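Local coordinates for 2-dehydropantoate 2-reductase (Porphyromonas gingivalis, PDB 2QYT), which probably catalyses the NADPH-dependent reduction of ketopantoate to pantoate, the second of two steps from 3-methyl-2-oxobutanoate to (R)-pantoate in pantothenate biosynthesis, at residues Val135-Ser143 and Ile194-Phe202. Sequence-based numbering, arbitrary orientation.
Sequences VWKGCVYIS and IDWYIMKKF
Lys201 lays its aliphatic chain over one face of the Tyr141 ring, with CD 3.7 Å from the ring centroid in a CH-pi contact offset toward the rim. The contact joins the two parts of the ketopantoate reductase fold: strand 137-148 belongs to the mixed sheet of the Rossmann-family part, and helix 194-215 opens the helical C-terminal part; residues 194-202 of the helix run at 46° to residues 137-143 of the strand. A turn at chi2 (101°) and another at chi4 carry the lysine past the ring toward the strand backbone, where NZ donates to Val140 O at 3.0 Å, almost straight along the C=O axis. The same ammonium group is held by Asn118 OD1 and, weakly, by a water that also accepts from Val140 N.

Two residues back along the strand from Tyr141, Cys139 directs SG at the helix, 3.8 Å from Tyr197 O and against the CB atoms of Tyr197 and Lys201. Ile198 pushes CD1 up to Gly138 O and the Cys139 CB, while Ile194 CG1 lies against Lys137 CB. Farther back, Lys137 runs extended beyond CG and reaches Asp195 in a salt bridge: NZ meets OD1 at 2.6 Å on the syn side, 28° out of the carboxylate plane. Glu124 gives this lysine a second carboxylate, which would be expected to favour its charged form.

Back beside Tyr141, one water lies in the plane of the ring at its edge, doubtfully close to OH; it donates to Tyr197 O and accepts from Lys200 NZ at 2.7 Å.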
ATOM      1  N   VAL A 135       8.580  -5.551 -10.705  1.00 15.96           N
ATOM      2  CA  VAL A 135       7.495  -5.154  -9.809  1.00 15.71           C
ATOM      3  C   VAL A 135       7.472  -6.111  -8.616  1.00 14.70           C
ATOM      4  O   VAL A 135       7.315  -7.295  -8.795  1.00 14.58           O
ATOM      5  CB  VAL A 135       6.117  -5.094 -10.562  1.00 16.67           C
ATOM      6  CG1 VAL A 135       4.953  -4.796  -9.590  1.00 15.77           C
ATOM      7  CG2 VAL A 135       6.171  -4.092 -11.742  1.00 15.56           C
ATOM      8  N   TRP A 136       7.687  -5.586  -7.411  1.00 14.59           N
ATOM      9  CA  TRP A 136       7.523  -6.365  -6.196  1.00 15.22           C
ATOM     10  C   TRP A 136       6.130  -6.113  -5.598  1.00 15.37           C
ATOM     11  O   TRP A 136       5.389  -5.319  -6.115  1.00 15.94           O
ATOM     12  CB  TRP A 136       8.609  -5.994  -5.192  1.00 15.26           C
ATOM     13  CG  TRP A 136      10.036  -6.404  -5.589  1.00 16.84           C
ATOM     14  CD1 TRP A 136      10.424  -7.315  -6.564  1.00 16.04           C
ATOM     15  CD2 TRP A 136      11.233  -5.968  -4.954  1.00 14.65           C
ATOM     16  NE1 TRP A 136      11.784  -7.447  -6.556  1.00 14.78           N
ATOM     17  CE2 TRP A 136      12.307  -6.616  -5.596  1.00 16.10           C
ATOM     18  CE3 TRP A 136      11.503  -5.059  -3.911  1.00 15.08           C
ATOM     19  CZ2 TRP A 136      13.649  -6.387  -5.234  1.00 16.06           C
ATOM     20  CZ3 TRP A 136      12.834  -4.831  -3.555  1.00 15.67           C
ATOM     21  CH2 TRP A 136      13.886  -5.490  -4.221  1.00 15.40           C
ATOM     22  N   LYS A 137       5.773  -6.830  -4.541  1.00 15.67           N
ATOM     23  CA  LYS A 137       4.486  -6.686  -3.874  1.00 15.95           C
ATOM     24  C   LYS A 137       4.745  -6.051  -2.527  1.00 15.99           C
ATOM     25  O   LYS A 137       5.779  -6.301  -1.912  1.00 15.43           O
ATOM     26  CB  LYS A 137       3.859  -8.056  -3.647  1.00 16.58           C
ATOM     27  CG  LYS A 137       3.685  -8.803  -4.931  1.00 18.92           C
ATOM     28  CD  LYS A 137       2.786  -9.992  -4.802  1.00 24.08           C
ATOM     29  CE  LYS A 137       2.822 -10.721  -6.133  1.00 27.99           C
ATOM     30  NZ  LYS A 137       2.112 -12.022  -6.086  1.00 32.64           N
ATOM     31  N   GLY A 138       3.815  -5.230  -2.075  1.00 16.20           N
ATOM     32  CA  GLY A 138       3.954  -4.613  -0.766  1.00 17.63           C
ATOM     33  C   GLY A 138       2.614  -4.258  -0.170  1.00 17.87           C
ATOM     34  O   GLY A 138       1.615  -4.185  -0.885  1.00 16.71           O
ATOM     35  N   CYS A 139       2.578  -4.109   1.159  1.00 18.67           N
ATOM     36  CA  CYS A 139       1.442  -3.523   1.820  1.00 19.13           C
ATOM     37  C   CYS A 139       1.853  -2.904   3.153  1.00 20.26           C
ATOM     38  O   CYS A 139       2.808  -3.351   3.799  1.00 21.85           O
ATOM     39  CB  CYS A 139       0.321  -4.547   2.017  1.00 19.70           C
ATOM     40  SG  CYS A 139       0.680  -5.784   3.278  1.00 18.35           S
ATOM     41  N   VAL A 140       1.132  -1.861   3.561  1.00 20.23           N
ATOM     42  CA  VAL A 140       1.472  -1.092   4.774  1.00 17.91           C
ATOM     43  C   VAL A 140       0.294  -1.108   5.734  1.00 17.53           C
ATOM     44  O   VAL A 140      -0.843  -1.266   5.311  1.00 17.23           O
ATOM     45  CB  VAL A 140       1.950   0.349   4.429  1.00 18.32           C
ATOM     46  CG1 VAL A 140       3.199   0.308   3.557  1.00 17.51           C
ATOM     47  CG2 VAL A 140       0.863   1.180   3.735  1.00 15.59           C
ATOM     48  N   TYR A 141       0.569  -1.059   7.038  1.00 17.51           N
ATOM     49  CA  TYR A 141      -0.452  -0.804   8.045  1.00 16.30           C
ATOM     50  C   TYR A 141      -0.035   0.486   8.730  1.00 16.30           C
ATOM     51  O   TYR A 141       0.985   0.546   9.414  1.00 15.04           O
ATOM     52  CB  TYR A 141      -0.529  -1.938   9.066  1.00 17.28           C
ATOM     53  CG  TYR A 141      -1.094  -3.219   8.537  1.00 16.33           C
ATOM     54  CD1 TYR A 141      -2.418  -3.534   8.729  1.00 17.53           C
ATOM     55  CD2 TYR A 141      -0.313  -4.097   7.800  1.00 18.29           C
ATOM     56  CE1 TYR A 141      -2.965  -4.749   8.251  1.00 20.21           C
ATOM     57  CE2 TYR A 141      -0.848  -5.296   7.300  1.00 18.72           C
ATOM     58  CZ  TYR A 141      -2.167  -5.614   7.524  1.00 18.88           C
ATOM     59  OH  TYR A 141      -2.698  -6.788   7.017  1.00 17.84           O
ATOM     60  N   ILE A 142      -0.806   1.534   8.496  1.00 16.33           N
ATOM     61  CA  ILE A 142      -0.422   2.864   8.920  1.00 17.32           C
ATOM     62  C   ILE A 142      -1.650   3.739   8.818  1.00 19.03           C
ATOM     63  O   ILE A 142      -2.431   3.584   7.856  1.00 20.47           O
ATOM     64  CB  ILE A 142       0.767   3.463   8.090  1.00 17.38           C
ATOM     65  CG1 ILE A 142       1.406   4.677   8.821  1.00 15.77           C
ATOM     66  CG2 ILE A 142       0.404   3.687   6.574  1.00 17.86           C
ATOM     67  CD1 ILE A 142       2.533   5.468   7.969  1.00 15.08           C
ATOM     68  N   SER A 143      -1.837   4.615   9.809  1.00 18.23           N
ATOM     69  CA  SER A 143      -2.976   5.518   9.868  1.00 19.16           C
ATOM     70  C   SER A 143      -2.540   6.941   9.588  1.00 19.00           C
ATOM     71  O   SER A 143      -2.382   7.754  10.495  1.00 19.65           O
ATOM     72  CB  SER A 143      -3.589   5.450  11.259  1.00 19.77           C
ATOM     73  OG  SER A 143      -4.069   4.134  11.478  1.00 26.23           O
ATOM     74  N   ILE A 194       5.061 -13.191   0.841  1.00 10.44           N
ATOM     75  CA  ILE A 194       4.486 -11.860   0.754  1.00  8.75           C
ATOM     76  C   ILE A 194       3.018 -11.875   0.292  1.00  8.41           C
ATOM     77  O   ILE A 194       2.263 -11.003   0.698  1.00  7.40           O
ATOM     78  CB  ILE A 194       5.304 -10.912  -0.116  1.00  8.38           C
ATOM     79  CG1 ILE A 194       4.710  -9.498  -0.086  1.00  6.63           C
ATOM     80  CG2 ILE A 194       5.466 -11.466  -1.535  1.00  7.71           C
ATOM     81  CD1 ILE A 194       4.949  -8.761   1.204  1.00  2.13           C
ATOM     82  N   ASP A 195       2.644 -12.854  -0.548  1.00  8.11           N
ATOM     83  CA  ASP A 195       1.267 -13.002  -1.041  1.00  8.66           C
ATOM     84  C   ASP A 195       0.278 -13.131   0.113  1.00  9.10           C
ATOM     85  O   ASP A 195      -0.839 -12.616   0.052  1.00  9.97           O
ATOM     86  CB  ASP A 195       1.134 -14.226  -1.953  1.00  8.49           C
ATOM     87  CG  ASP A 195       1.831 -14.045  -3.296  1.00  9.73           C
ATOM     88  OD1 ASP A 195       2.142 -12.902  -3.673  1.00  7.67           O
ATOM     89  OD2 ASP A 195       2.081 -15.056  -3.979  1.00 11.86           O
ATOM     90  N   TRP A 196       0.692 -13.826   1.163  1.00  9.38           N
ATOM     91  CA  TRP A 196      -0.156 -14.030   2.332  1.00 10.05           C
ATOM     92  C   TRP A 196      -0.479 -12.716   3.041  1.00  8.88           C
ATOM     93  O   TRP A 196      -1.628 -12.469   3.355  1.00  8.54           O
ATOM     94  CB  TRP A 196       0.493 -15.030   3.283  1.00 11.68           C
ATOM     95  CG  TRP A 196      -0.026 -14.988   4.666  1.00 15.13           C
ATOM     96  CD1 TRP A 196       0.699 -14.779   5.813  1.00 17.64           C
ATOM     97  CD2 TRP A 196      -1.389 -15.148   5.074  1.00 16.95           C
ATOM     98  NE1 TRP A 196      -0.135 -14.820   6.914  1.00 19.51           N
ATOM     99  CE2 TRP A 196      -1.418 -15.050   6.488  1.00 18.62           C
ATOM    100  CE3 TRP A 196      -2.591 -15.379   4.383  1.00 18.44           C
ATOM    101  CZ2 TRP A 196      -2.605 -15.152   7.220  1.00 15.81           C
ATOM    102  CZ3 TRP A 196      -3.776 -15.495   5.120  1.00 17.10           C
ATOM    103  CH2 TRP A 196      -3.770 -15.376   6.518  1.00 16.55           C
ATOM    104  N   TYR A 197       0.533 -11.879   3.279  1.00  8.37           N
ATOM    105  CA  TYR A 197       0.330 -10.554   3.901  1.00  7.57           C
ATOM    106  C   TYR A 197      -0.587  -9.681   3.057  1.00  8.25           C
ATOM    107  O   TYR A 197      -1.442  -8.957   3.578  1.00  9.05           O
ATOM    108  CB  TYR A 197       1.666  -9.841   4.190  1.00  6.18           C
ATOM    109  CG  TYR A 197       2.467 -10.551   5.238  1.00  4.59           C
ATOM    110  CD1 TYR A 197       2.429 -10.141   6.578  1.00  4.94           C
ATOM    111  CD2 TYR A 197       3.220 -11.680   4.912  1.00  3.65           C
ATOM    112  CE1 TYR A 197       3.155 -10.847   7.578  1.00  4.43           C
ATOM    113  CE2 TYR A 197       3.943 -12.370   5.878  1.00  2.93           C
ATOM    114  CZ  TYR A 197       3.913 -11.958   7.212  1.00  4.17           C
ATOM    115  OH  TYR A 197       4.628 -12.678   8.166  1.00  5.14           O
ATOM    116  N   ILE A 198      -0.418  -9.776   1.750  1.00  7.64           N
ATOM    117  CA  ILE A 198      -1.245  -9.047   0.809  1.00  8.95           C
ATOM    118  C   ILE A 198      -2.722  -9.479   0.807  1.00  9.15           C
ATOM    119  O   ILE A 198      -3.609  -8.611   0.798  1.00  8.72           O
ATOM    120  CB  ILE A 198      -0.696  -9.204  -0.620  1.00  8.13           C
ATOM    121  CG1 ILE A 198       0.737  -8.677  -0.703  1.00  8.65           C
ATOM    122  CG2 ILE A 198      -1.600  -8.497  -1.653  1.00  9.88           C
ATOM    123  CD1 ILE A 198       0.802  -7.293  -0.944  1.00  2.20           C
HETATM  124  N   MSE A 199      -3.001 -10.779   0.705  1.00  9.68           N
HETATM  125  CA  MSE A 199      -4.403 -11.232   0.781  0.50 10.06           C
HETATM  126  C   MSE A 199      -4.963 -10.961   2.167  1.00 10.74           C
HETATM  127  O   MSE A 199      -6.103 -10.529   2.301  1.00 11.73           O
HETATM  128  CB  MSE A 199      -4.595 -12.699   0.355  0.50 10.06           C
HETATM  129  CG  MSE A 199      -3.919 -13.772   1.208  0.50 10.55           C
HETATM  130 SE   MSE A 199      -4.784 -15.549   1.084  0.25  9.26          SE
HETATM  131  CE  MSE A 199      -5.710 -15.552   2.767  0.50 10.78           C
ATOM    132  N   LYS A 200      -4.149 -11.188   3.199  1.00 10.89           N
ATOM    133  CA  LYS A 200      -4.600 -10.949   4.566  1.00 12.77           C
ATOM    134  C   LYS A 200      -5.072  -9.503   4.771  1.00 12.51           C
ATOM    135  O   LYS A 200      -6.174  -9.279   5.281  1.00 12.64           O
ATOM    136  CB  LYS A 200      -3.531 -11.363   5.596  1.00 12.79           C
ATOM    137  CG  LYS A 200      -4.043 -11.545   7.019  1.00 13.68           C
ATOM    138  CD  LYS A 200      -2.888 -11.540   8.029  1.00 15.83           C
ATOM    139  CE  LYS A 200      -2.462 -10.112   8.434  1.00 19.07           C
ATOM    140  NZ  LYS A 200      -0.982  -9.898   8.378  1.00 20.55           N
ATOM    141  N   LYS A 201      -4.262  -8.535   4.325  1.00 11.85           N
ATOM    142  CA  LYS A 201      -4.637  -7.122   4.358  1.00 11.05           C
ATOM    143  C   LYS A 201      -5.929  -6.855   3.572  1.00 11.00           C
ATOM    144  O   LYS A 201      -6.839  -6.195   4.082  1.00 10.85           O
ATOM    145  CB  LYS A 201      -3.492  -6.256   3.804  1.00 11.04           C
ATOM    146  CG  LYS A 201      -3.817  -4.776   3.619  1.00 10.61           C
ATOM    147  CD  LYS A 201      -3.273  -3.936   4.742  1.00 11.90           C
ATOM    148  CE  LYS A 201      -4.060  -2.646   4.935  1.00 10.36           C
ATOM    149  NZ  LYS A 201      -3.531  -1.626   4.022  1.00  8.48           N
ATOM    150  N   PHE A 202      -6.003  -7.362   2.343  1.00 10.18           N
ATOM    151  CA  PHE A 202      -7.139  -7.095   1.460  1.00 10.72           C
ATOM    152  C   PHE A 202      -8.476  -7.678   1.971  1.00 12.21           C
ATOM    153  O   PHE A 202      -9.519  -7.046   1.869  1.00 11.29           O
ATOM    154  CB  PHE A 202      -6.874  -7.572   0.017  1.00  9.30           C
ATOM    155  CG  PHE A 202      -8.064  -7.392  -0.884  1.00  8.18           C
ATOM    156  CD1 PHE A 202      -8.315  -6.144  -1.491  1.00  9.23           C
ATOM    157  CD2 PHE A 202      -8.966  -8.436  -1.082  1.00  7.15           C
ATOM    158  CE1 PHE A 202      -9.416  -5.944  -2.307  1.00  7.33           C
ATOM    159  CE2 PHE A 202     -10.093  -8.252  -1.873  1.00  7.26           C
ATOM    160  CZ  PHE A 202     -10.319  -7.009  -2.494  1.00  7.36           C
TER
HETATM  161  O   HOH W   1      -1.327  -1.536   1.724  1.00  8.57           O
HETATM  162  O   HOH W   2      -1.193  -8.435   6.098  1.00 13.23           O